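Local atomic coordinates of putative sortase (Streptococcus pneumoniae, PDB entry 2W1J), a protein that probably acts as a class C sortase, a transpeptidase that links pilin subunits covalently during assembly of the pneumococcal pilus fibre. Residues K122-L127 with V172-C177; Q151-E156 with R186-G191. All blocks are in the same frame, centred on the assembly; numbering follows the deposited sequence.

Contact 1. Residues K122-L127 with V172-C177; sequences KMFTDL and VTLLTC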
loop_
_atom_site.group_PDB
_atom_site.type_symbol
_atom_site.label_atom_id
_atom_site.label_comp_id
_atom_site.label_asym_id
_atom_site.label_seq_id
_atom_site.Cartn_x
_atom_site.Cartn_y
_atom_site.Cartn_z
ATOM N N LYS A 122 11.936 7.002 9.062
ATOM C CA LYS A 122 12.566 6.301 7.956
ATOM C C LYS A 122 11.591 5.922 6.838
ATOM O O LYS A 122 11.991 5.869 5.679
ATOM C CB LYS A 122 13.373 5.091 8.439
ATOM C CG LYS A 122 12.549 4.012 9.096
ATOM C CD LYS A 122 13.427 2.921 9.695
ATOM C CE LYS A 122 12.611 1.667 9.948
ATOM N NZ LYS A 122 13.439 0.595 10.564
ATOM N N MET A 123 10.318 5.712 7.174
ATOM C CA MET A 123 9.314 5.344 6.168
ATOM C C MET A 123 9.866 4.263 5.230
ATOM O O MET A 123 10.239 3.192 5.706
ATOM C CB MET A 123 8.799 6.579 5.416
ATOM C CG MET A 123 8.176 7.659 6.319
ATOM S SD MET A 123 6.825 7.027 7.333
ATOM C CE MET A 123 6.145 8.576 7.926
ATOM N N PHE A 124 9.934 4.540 3.927
ATOM C CA PHE A 124 10.414 3.550 2.940
ATOM C C PHE A 124 11.876 3.795 2.504
ATOM O O PHE A 124 12.317 3.324 1.457
ATOM C CB PHE A 124 9.520 3.525 1.690
ATOM C CG PHE A 124 8.272 2.665 1.804
ATOM C CD1 PHE A 124 7.971 1.900 2.928
ATOM C CD2 PHE A 124 7.397 2.624 0.726
ATOM C CE1 PHE A 124 6.805 1.127 2.962
ATOM C CE2 PHE A 124 6.246 1.860 0.749
ATOM C CZ PHE A 124 5.943 1.102 1.859
ATOM N N THR A 125 12.643 4.527 3.306
ATOM C CA THR A 125 14.029 4.823 2.931
ATOM C C THR A 125 14.827 3.571 2.573
ATOM O O THR A 125 15.635 3.591 1.634
ATOM C CB THR A 125 14.752 5.600 4.040
ATOM O OG1 THR A 125 14.144 6.885 4.153
ATOM C CG2 THR A 125 16.245 5.767 3.715
ATOM N N ASP A 126 14.629 2.493 3.328
ATOM C CA ASP A 126 15.418 1.281 3.111
ATOM C C ASP A 126 14.844 0.344 2.040
ATOM O O ASP A 126 15.297 -0.788 1.889
ATOM C CB ASP A 126 15.631 0.525 4.427
ATOM C CG ASP A 126 16.633 1.207 5.346
ATOM O OD1 ASP A 126 17.499 1.980 4.864
ATOM O OD2 ASP A 126 16.549 0.968 6.567
ATOM N N LEU A 127 13.868 0.819 1.272
ATOM C CA LEU A 127 13.339 0.002 0.178
ATOM C C LEU A 127 14.437 -0.402 -0.802
ATOM O O LEU A 127 14.349 -1.461 -1.428
ATOM C CB LEU A 127 12.238 0.750 -0.572
ATOM C CG LEU A 127 10.925 0.008 -0.793
ATOM C CD1 LEU A 127 10.302 -0.550 0.492
ATOM C CD2 LEU A 127 9.931 0.907 -1.525
ATOM N N VAL A 172 1.330 -6.548 -5.244
ATOM C CA VAL A 172 1.398 -5.297 -4.498
ATOM C C VAL A 172 2.736 -4.661 -4.854
ATOM O O VAL A 172 3.774 -5.334 -4.831
ATOM C CB VAL A 172 1.295 -5.514 -2.971
ATOM C CG1 VAL A 172 1.643 -4.236 -2.212
ATOM C CG2 VAL A 172 -0.107 -5.987 -2.603
ATOM N N THR A 173 2.704 -3.377 -5.200
ATOM C CA THR A 173 3.928 -2.614 -5.425
ATOM C C THR A 173 4.096 -1.579 -4.325
ATOM O O THR A 173 3.152 -0.861 -3.967
ATOM C CB THR A 173 3.924 -1.944 -6.813
ATOM O OG1 THR A 173 3.944 -2.968 -7.817
ATOM C CG2 THR A 173 5.126 -1.005 -7.010
ATOM N N LEU A 174 5.310 -1.531 -3.784
ATOM C CA LEU A 174 5.737 -0.520 -2.830
ATOM C C LEU A 174 6.488 0.553 -3.612
ATOM O O LEU A 174 7.430 0.256 -4.355
ATOM C CB LEU A 174 6.609 -1.161 -1.751
ATOM C CG LEU A 174 6.031 -2.446 -1.142
ATOM C CD1 LEU A 174 7.001 -2.991 -0.107
ATOM C CD2 LEU A 174 4.683 -2.185 -0.511
ATOM N N LEU A 175 6.022 1.794 -3.461
ATOM C CA LEU A 175 6.440 2.916 -4.293
ATOM C C LEU A 175 7.100 4.003 -3.446
ATOM O O LEU A 175 6.523 4.440 -2.453
ATOM C CB LEU A 175 5.197 3.493 -4.978
ATOM C CG LEU A 175 5.302 4.813 -5.737
ATOM C CD1 LEU A 175 6.254 4.652 -6.909
ATOM C CD2 LEU A 175 3.937 5.288 -6.219
ATOM N N THR A 176 8.288 4.449 -3.857
ATOM C CA THR A 176 8.928 5.584 -3.190
ATOM C C THR A 176 9.733 6.392 -4.199
ATOM O O THR A 176 9.776 6.051 -5.380
ATOM C CB THR A 176 9.770 5.116 -1.990
ATOM O OG1 THR A 176 10.109 6.237 -1.172
ATOM C CG2 THR A 176 11.039 4.395 -2.432
ATOM N N CYS A 177 10.368 7.462 -3.736
ATOM C CA CYS A 177 11.213 8.262 -4.616
ATOM C C CYS A 177 12.641 7.740 -4.630
ATOM O O CYS A 177 13.098 7.121 -3.668
ATOM C CB CYS A 177 11.199 9.730 -4.191
ATOM S SG CYS A 177 9.593 10.502 -4.414
#

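Contact 2. Residues Q151-E156 with R186-G191; sequences QVKVIE and RLLVRG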
loop_
_atom_site.group_PDB
_atom_site.type_symbol
_atom_site.label_atom_id
_atom_site.label_comp_id
_atom_site.label_asym_id
_atom_site.label_seq_id
_atom_site.Cartn_x
_atom_site.Cartn_y
_atom_site.Cartn_z
ATOM N N GLN A 151 10.266 -8.150 -8.750
ATOM C CA GLN A 151 10.715 -7.150 -9.725
ATOM C C GLN A 151 10.938 -5.840 -9.000
ATOM O O GLN A 151 10.072 -5.402 -8.242
ATOM C CB GLN A 151 9.692 -6.953 -10.841
ATOM C CG GLN A 151 10.093 -5.890 -11.870
ATOM C CD GLN A 151 9.082 -5.773 -12.995
ATOM O OE1 GLN A 151 9.130 -6.517 -13.977
ATOM N NE2 GLN A 151 8.150 -4.833 -12.859
ATOM N N VAL A 152 12.109 -5.245 -9.201
ATOM C CA VAL A 152 12.415 -3.916 -8.682
ATOM C C VAL A 152 12.803 -3.075 -9.881
ATOM O O VAL A 152 13.634 -3.487 -10.693
ATOM C CB VAL A 152 13.566 -3.964 -7.671
ATOM C CG1 VAL A 152 13.909 -2.550 -7.204
ATOM C CG2 VAL A 152 13.192 -4.868 -6.486
ATOM N N LYS A 153 12.190 -1.906 -10.031
ATOM C CA LYS A 153 12.529 -1.088 -11.175
ATOM C C LYS A 153 12.437 0.390 -10.871
ATOM O O LYS A 153 11.797 0.810 -9.900
ATOM C CB LYS A 153 11.730 -1.467 -12.414
ATOM C CG LYS A 153 10.289 -1.056 -12.369
ATOM C CD LYS A 153 9.527 -1.599 -13.604
ATOM C CE LYS A 153 9.963 -0.935 -14.889
ATOM N NZ LYS A 153 9.288 -1.503 -16.094
ATOM N N VAL A 154 13.104 1.166 -11.713
ATOM C CA VAL A 154 13.099 2.615 -11.603
ATOM C C VAL A 154 12.328 3.209 -12.786
ATOM O O VAL A 154 12.525 2.795 -13.934
ATOM C CB VAL A 154 14.533 3.168 -11.543
ATOM C CG1 VAL A 154 14.531 4.690 -11.502
ATOM C CG2 VAL A 154 15.261 2.592 -10.335
ATOM N N ILE A 155 11.431 4.149 -12.498
ATOM C CA ILE A 155 10.612 4.783 -13.534
ATOM C C ILE A 155 10.667 6.301 -13.396
ATOM O O ILE A 155 11.046 6.840 -12.343
ATOM C CB ILE A 155 9.110 4.363 -13.413
ATOM C CG1 ILE A 155 8.538 4.779 -12.058
ATOM C CG2 ILE A 155 8.928 2.866 -13.646
ATOM C CD1 ILE A 155 7.004 4.767 -11.966
ATOM N N GLU A 156 10.252 6.999 -14.444
ATOM C CA GLU A 156 9.992 8.427 -14.291
ATOM C C GLU A 156 8.631 8.613 -13.612
ATOM O O GLU A 156 7.758 7.739 -13.694
ATOM C CB GLU A 156 10.053 9.157 -15.627
ATOM C CG GLU A 156 9.046 8.632 -16.608
ATOM C CD GLU A 156 9.136 9.278 -17.966
ATOM O OE1 GLU A 156 10.253 9.659 -18.386
ATOM O OE2 GLU A 156 8.075 9.387 -18.613
ATOM N N ARG A 186 11.208 7.261 -9.512
ATOM C CA ARG A 186 10.487 6.478 -8.509
ATOM C C ARG A 186 11.006 5.050 -8.527
ATOM O O ARG A 186 11.340 4.510 -9.591
ATOM C CB ARG A 186 8.969 6.476 -8.760
ATOM C CG ARG A 186 8.367 7.874 -8.938
ATOM C CD ARG A 186 8.403 8.695 -7.664
ATOM N NE ARG A 186 7.881 10.051 -7.859
ATOM C CZ ARG A 186 8.610 11.161 -7.892
ATOM N NH1 ARG A 186 9.931 11.113 -7.767
ATOM N NH2 ARG A 186 8.007 12.337 -8.056
ATOM N N LEU A 187 11.097 4.466 -7.338
ATOM C CA LEU A 187 11.483 3.072 -7.157
ATOM C C LEU A 187 10.221 2.261 -6.903
ATOM O O LEU A 187 9.407 2.625 -6.038
ATOM C CB LEU A 187 12.412 2.957 -5.945
ATOM C CG LEU A 187 12.915 1.556 -5.593
ATOM C CD1 LEU A 187 13.851 1.063 -6.666
ATOM C CD2 LEU A 187 13.620 1.546 -4.239
ATOM N N LEU A 188 10.079 1.168 -7.644
ATOM C CA LEU A 188 8.936 0.268 -7.542
ATOM C C LEU A 188 9.433 -1.097 -7.114
ATOM O O LEU A 188 10.205 -1.724 -7.850
ATOM C CB LEU A 188 8.271 0.087 -8.904
ATOM C CG LEU A 188 7.641 1.288 -9.590
ATOM C CD1 LEU A 188 6.838 0.870 -10.799
ATOM C CD2 LEU A 188 6.823 2.104 -8.649
ATOM N N VAL A 189 8.985 -1.563 -5.958
ATOM C CA VAL A 189 9.323 -2.897 -5.497
ATOM C C VAL A 189 8.035 -3.707 -5.567
ATOM O O VAL A 189 7.118 -3.475 -4.779
ATOM C CB VAL A 189 9.889 -2.860 -4.070
ATOM C CG1 VAL A 189 10.076 -4.276 -3.540
ATOM C CG2 VAL A 189 11.218 -2.089 -4.048
ATOM N N ARG A 190 7.957 -4.615 -6.534
ATOM C CA ARG A 190 6.741 -5.388 -6.771
ATOM C C ARG A 190 6.870 -6.771 -6.166
ATOM O O ARG A 190 7.870 -7.456 -6.397
ATOM C CB ARG A 190 6.473 -5.539 -8.273
ATOM C CG ARG A 190 5.141 -6.196 -8.580
ATOM C CD ARG A 190 4.962 -6.382 -10.072
ATOM N NE ARG A 190 5.814 -7.442 -10.594
ATOM C CZ ARG A 190 5.889 -7.772 -11.876
ATOM N NH1 ARG A 190 5.243 -7.051 -12.787
ATOM N NH2 ARG A 190 6.657 -8.786 -12.255
ATOM N N GLY A 191 5.839 -7.198 -5.437
ATOM C CA GLY A 191 5.744 -8.584 -4.971
ATOM C C GLY A 191 4.505 -9.274 -5.513
ATOM O O GLY A 191 3.490 -8.618 -5.736
#

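Contact 1. Residues K122-L127 with V172-C177
Thr176 OG1 is gripped by two groups, hydrogen bonding to Ala114 O and Thr116 OG1, and also rests 4.0 Å from Phe124 CB. With OG1 anti to the backbone nitrogen (chi1 -166°), the methyl group is left to meet the other side chain of the loop, and Thr176 CG2 lies 3.8 Å from Leu127 CD2. The rest of the contact is made by the loop's hydrophobic side chains, against both side chains and carbonyl oxygens of the strand. Phe124 turns a ring edge to Leu175 O, which lies in the ring plane, 3.8 Å from Phe124 CD2. Phe124 CE2 also lies 3.9 Å from Leu174 CB, the two side chains crossing at about a right angle. Leu127 CD1 sits over one face of the same ring, displaced toward its rim, while Leu127 CD2 packs on Leu174 CB at 3.9 Å. Behind them the loop is folded by Lys122 O, which accepts from Thr125 N and, at 2.8 Å, from Thr125 OG1 on a lone pair. Strand 172-177 reads TLLTC at its end, matching the TLXTC signature of sortases. The loop, which follows strand 108-113, covers this strand on the side where Leu174 and Leu127 also reach Ile71 of strand 65-71.

Contact 2. Residues Q151-E156 with R186-G191
Gln151 lays its side-chain amide over the guanidinium of Arg190, the two planes inclined by 24° and stacked, with Gln151 NE2 3.7 Å from Arg190 NH1. The glutamine chain runs out extended with CG anti to the backbone nitrogen (chi1 178°); the arginine starts the same way but bends at chi3 (73°), which brings its guanidinium against the amide. The guanidinium is held further by a salt bridge from Arg190 NH2 to Asp150 and a cation-pi contact with Tyr171. Beneath this pair the main chains bond unevenly, firmly from Arg190 N to Gln151 O (2.8 Å) but weakly from Gln151 N to Arg190 O (3.4 Å).

Leu188 shares that sheet face. It is paired with Lys153 through two backbone hydrogen bonds, its CB lies beside Lys153 CG, and Leu188 CD1 reaches Ile155 CG2 at 4.1 Å. Lys153 turns its amine away to a salt bridge with Asp162. Two residues back on the same face, Arg186 contributes its aliphatic base: Ile155 CG1 lies 3.7 Å from Arg186 CB, the two side chains crossing at about a right angle, and Arg186 N and O both bond to Ile155. The guanidinium leads off to Asp42, in a salt bridge, and to Asn183 O. On the other face of the sheet, Leu187 CD1 meets Val152 CG1 at 3.7 Å, and Val189 stands alongside Val152.

The antiparallel pairing thus rests on backbone hydrogen bonds supplemented by alkyl contacts, while the charged ends find their strongest partners elsewhere. The amide stacks, tilted and offset toward the rim, on one face of the Arg190 guanidinium, with the anionic partner supplied by Asp150, an arrangement that would be expected to restrict the rotation of the guanidinium.

Strand 170-178 belongs to contact 1 and strand 185-194 to contact 2, and they are neighbours in the sortase beta-sheet, so the two contacts share a backbone seam: Leu174 N lies 2.8 Å from Val189 O and Thr176 O 2.8 Å from Leu187 N, both probable hydrogen bonds. Contact 1 is wholly buried and joins a loop to a strand by side chains; contact 2 lies farther from the centre of the chain, joins two strands through their main chains, and is partly open, with Val152 and Val154 exposed. The inner contact is mostly aliphatic and aromatic, its Thr176 hydroxyl bonded elsewhere, whereas the outer one adds main-chain hydrogen bonds and an amide-guanidinium stack.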